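SAM-dependent O-methyltransferase (PDB 2HNK) probably transfers a methyl group from S-adenosylmethionine to a hydroxyl oxygen of its substrate, and is seen here with S-adenosylhomocysteine bound. Local coordinates at residues 59-64 / 148-153. Sequence-based numbering, arbitrary orientation.
Sequences SGAKRI and IDLFFL
Asp149 reaches across to the backbone of Lys62 and Arg63 beside the N-terminal end of strand 63-67, next to the parallel strand 148-153; these are strands 1 and 4, side by side in the 3-2-1-4-5-7-6 order of the Rossmann-like class I methyltransferase fold. Its OD2 accepts two backbone hydrogen bonds, from Lys62 N at 2.7 Å and from Arg63 N at 2.8 Å. The two N-H groups arrive from opposite faces of the carboxylate plane, both on the anti side of the oxygen. With CG beside the backbone N (chi1 -63°), the carboxylate is carried over to the turn that leads out of helix 46-59. The other oxygen, OD1, forms a salt bridge with Lys172, so both ends of the carboxylate are engaged and its rotation is probably fixed.

A second shared acceptor lies on the other chain segment: Arg63 O takes Asp149 N at 2.9 Å and the longer bond from Leu150 N at 3.3 Å, two successive amides at the corner the chain turns at Asp149. The parallel bridge then pairs Ile64 with Leu150, and a CA-H...O contact brings Ile64 CA to 3.2 Å from Leu150 O.

The apolar part lies on the face that carries Ile64 and Leu150. These side chains run side by side, Ile64 CG2 against Leu150 CD2, while Ala61 CB packs on Leu150 CB; beyond them Leu150 continues onto Leu176 and Ile178 of the next strand. Further along, Phe152 touches the bound S-adenosylhomocysteine.

The charged ends of Lys62 and Arg63 turn away from Asp149. Lys62 NZ pairs with Asp85, and Arg63 NE bonds to Phe141 O. The bend at chi2 (-59°) folds the arginine back, and its NH1 donates to Lys62 O at 2.9 Å, with that oxygen nearly in the guanidinium plane.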
ATOM      1  N   SER C  59      -2.002   8.666  -0.541  1.00 22.22           N
ATOM      2  CA  SER C  59      -1.045   9.565   0.097  1.00 22.02           C
ATOM      3  C   SER C  59      -1.337  11.060  -0.092  1.00 22.14           C
ATOM      4  O   SER C  59      -0.818  11.893   0.655  1.00 22.49           O
ATOM      5  CB  SER C  59       0.368   9.257  -0.402  1.00 21.61           C
ATOM      6  OG  SER C  59       0.530   9.649  -1.751  1.00 21.19           O
ATOM      7  N   GLY C  60      -2.147  11.398  -1.090  1.00 22.34           N
ATOM      8  CA  GLY C  60      -2.432  12.800  -1.424  1.00 22.60           C
ATOM      9  C   GLY C  60      -1.260  13.531  -2.066  1.00 23.03           C
ATOM     10  O   GLY C  60      -1.287  14.754  -2.191  1.00 23.18           O
ATOM     11  N   ALA C  61      -0.234  12.783  -2.479  1.00 23.24           N
ATOM     12  CA  ALA C  61       0.972  13.347  -3.109  1.00 23.67           C
ATOM     13  C   ALA C  61       0.678  14.302  -4.272  1.00 23.82           C
ATOM     14  O   ALA C  61      -0.187  14.033  -5.116  1.00 23.57           O
ATOM     15  CB  ALA C  61       1.914  12.224  -3.575  1.00 23.05           C
ATOM     16  N   LYS C  62       1.410  15.415  -4.303  1.00 24.14           N
ATOM     17  CA  LYS C  62       1.334  16.369  -5.415  1.00 24.61           C
ATOM     18  C   LYS C  62       2.693  16.601  -6.065  1.00 24.29           C
ATOM     19  O   LYS C  62       2.765  17.100  -7.189  1.00 24.38           O
ATOM     20  CB  LYS C  62       0.724  17.704  -4.973  1.00 24.75           C
ATOM     21  CG  LYS C  62      -0.712  17.578  -4.498  1.00 26.77           C
ATOM     22  CD  LYS C  62      -1.459  18.900  -4.527  1.00 29.70           C
ATOM     23  CE  LYS C  62      -2.942  18.647  -4.253  1.00 31.34           C
ATOM     24  NZ  LYS C  62      -3.785  19.848  -4.501  1.00 33.03           N
ATOM     25  N   ARG C  63       3.765  16.254  -5.356  1.00 23.85           N
ATOM     26  CA  ARG C  63       5.110  16.354  -5.915  1.00 23.77           C
ATOM     27  C   ARG C  63       5.851  15.043  -5.757  1.00 23.53           C
ATOM     28  O   ARG C  63       6.190  14.643  -4.642  1.00 23.42           O
ATOM     29  CB  ARG C  63       5.904  17.498  -5.263  1.00 23.91           C
ATOM     30  CG  ARG C  63       5.360  18.908  -5.546  1.00 24.50           C
ATOM     31  CD  ARG C  63       5.318  19.217  -7.050  1.00 25.27           C
ATOM     32  NE  ARG C  63       4.820  20.568  -7.313  1.00 26.02           N
ATOM     33  CZ  ARG C  63       3.554  20.870  -7.587  1.00 26.45           C
ATOM     34  NH1 ARG C  63       2.624  19.922  -7.666  1.00 24.72           N
ATOM     35  NH2 ARG C  63       3.216  22.137  -7.801  1.00 26.74           N
ATOM     36  N   ILE C  64       6.103  14.385  -6.886  1.00 23.16           N
ATOM     37  CA  ILE C  64       6.758  13.077  -6.906  1.00 22.91           C
ATOM     38  C   ILE C  64       8.122  13.154  -7.602  1.00 22.94           C
ATOM     39  O   ILE C  64       8.279  13.880  -8.579  1.00 23.12           O
ATOM     40  CB  ILE C  64       5.867  12.015  -7.623  1.00 22.68           C
ATOM     41  CG1 ILE C  64       4.525  11.852  -6.888  1.00 22.69           C
ATOM     42  CG2 ILE C  64       6.607  10.674  -7.757  1.00 22.28           C
ATOM     43  CD1 ILE C  64       3.558  10.908  -7.562  1.00 22.27           C
ATOM     44  N   ILE C 148       9.359  17.355  -1.195  1.00 25.51           N
ATOM     45  CA  ILE C 148       8.779  16.258  -1.975  1.00 25.06           C
ATOM     46  C   ILE C 148       7.781  15.416  -1.174  1.00 24.94           C
ATOM     47  O   ILE C 148       8.000  15.119   0.003  1.00 25.05           O
ATOM     48  CB  ILE C 148       9.897  15.359  -2.597  1.00 25.11           C
ATOM     49  CG1 ILE C 148      10.951  16.225  -3.320  1.00 24.89           C
ATOM     50  CG2 ILE C 148       9.312  14.302  -3.531  1.00 24.35           C
ATOM     51  CD1 ILE C 148      10.420  17.069  -4.504  1.00 24.27           C
ATOM     52  N   ASP C 149       6.687  15.032  -1.823  1.00 24.48           N
ATOM     53  CA  ASP C 149       5.663  14.207  -1.179  1.00 24.12           C
ATOM     54  C   ASP C 149       5.989  12.724  -1.232  1.00 23.73           C
ATOM     55  O   ASP C 149       5.804  12.000  -0.246  1.00 23.48           O
ATOM     56  CB  ASP C 149       4.309  14.441  -1.845  1.00 24.37           C
ATOM     57  CG  ASP C 149       3.830  15.860  -1.693  1.00 23.76           C
ATOM     58  OD1 ASP C 149       4.021  16.430  -0.610  1.00 25.16           O
ATOM     59  OD2 ASP C 149       3.250  16.395  -2.647  1.00 24.44           O
ATOM     60  N   LEU C 150       6.472  12.281  -2.390  1.00 23.05           N
ATOM     61  CA  LEU C 150       6.642  10.864  -2.646  1.00 22.79           C
ATOM     62  C   LEU C 150       7.827  10.597  -3.566  1.00 22.57           C
ATOM     63  O   LEU C 150       8.057  11.326  -4.534  1.00 22.38           O
ATOM     64  CB  LEU C 150       5.344  10.265  -3.212  1.00 22.39           C
ATOM     65  CG  LEU C 150       5.221   8.752  -3.415  1.00 22.59           C
ATOM     66  CD1 LEU C 150       3.769   8.294  -3.264  1.00 22.91           C
ATOM     67  CD2 LEU C 150       5.763   8.325  -4.773  1.00 23.27           C
ATOM     68  N   PHE C 151       8.572   9.547  -3.239  1.00 22.40           N
ATOM     69  CA  PHE C 151       9.672   9.078  -4.065  1.00 22.74           C
ATOM     70  C   PHE C 151       9.427   7.670  -4.560  1.00 22.66           C
ATOM     71  O   PHE C 151       8.920   6.830  -3.819  1.00 22.68           O
ATOM     72  CB  PHE C 151      10.966   9.058  -3.264  1.00 22.75           C
ATOM     73  CG  PHE C 151      11.786  10.288  -3.405  1.00 22.77           C
ATOM     74  CD1 PHE C 151      11.611  11.359  -2.539  1.00 23.22           C
ATOM     75  CD2 PHE C 151      12.761  10.373  -4.392  1.00 23.00           C
ATOM     76  CE1 PHE C 151      12.398  12.507  -2.660  1.00 23.56           C
ATOM     77  CE2 PHE C 151      13.558  11.509  -4.515  1.00 22.70           C
ATOM     78  CZ  PHE C 151      13.370  12.578  -3.656  1.00 22.53           C
ATOM     79  N   PHE C 152       9.815   7.415  -5.808  1.00 22.62           N
ATOM     80  CA  PHE C 152       9.929   6.059  -6.315  1.00 22.81           C
ATOM     81  C   PHE C 152      11.398   5.762  -6.643  1.00 23.14           C
ATOM     82  O   PHE C 152      11.975   6.370  -7.544  1.00 23.50           O
ATOM     83  CB  PHE C 152       9.045   5.862  -7.545  1.00 22.41           C
ATOM     84  CG  PHE C 152       8.985   4.442  -8.029  1.00 21.92           C
ATOM     85  CD1 PHE C 152       8.657   3.400  -7.161  1.00 21.83           C
ATOM     86  CD2 PHE C 152       9.240   4.138  -9.357  1.00 22.56           C
ATOM     87  CE1 PHE C 152       8.612   2.081  -7.606  1.00 20.55           C
ATOM     88  CE2 PHE C 152       9.178   2.813  -9.817  1.00 21.42           C
ATOM     89  CZ  PHE C 152       8.868   1.790  -8.935  1.00 21.39           C
ATOM     90  N   LEU C 153      11.990   4.835  -5.900  1.00 23.35           N
ATOM     91  CA  LEU C 153      13.371   4.433  -6.109  1.00 23.70           C
ATOM     92  C   LEU C 153      13.463   3.136  -6.926  1.00 24.26           C
ATOM     93  O   LEU C 153      13.132   2.050  -6.436  1.00 23.93           O
ATOM     94  CB  LEU C 153      14.107   4.278  -4.766  1.00 23.58           C
ATOM     95  CG  LEU C 153      15.542   3.726  -4.806  1.00 23.63           C
ATOM     96  CD1 LEU C 153      16.465   4.579  -5.711  1.00 23.13           C
ATOM     97  CD2 LEU C 153      16.130   3.579  -3.403  1.00 23.05           C
TER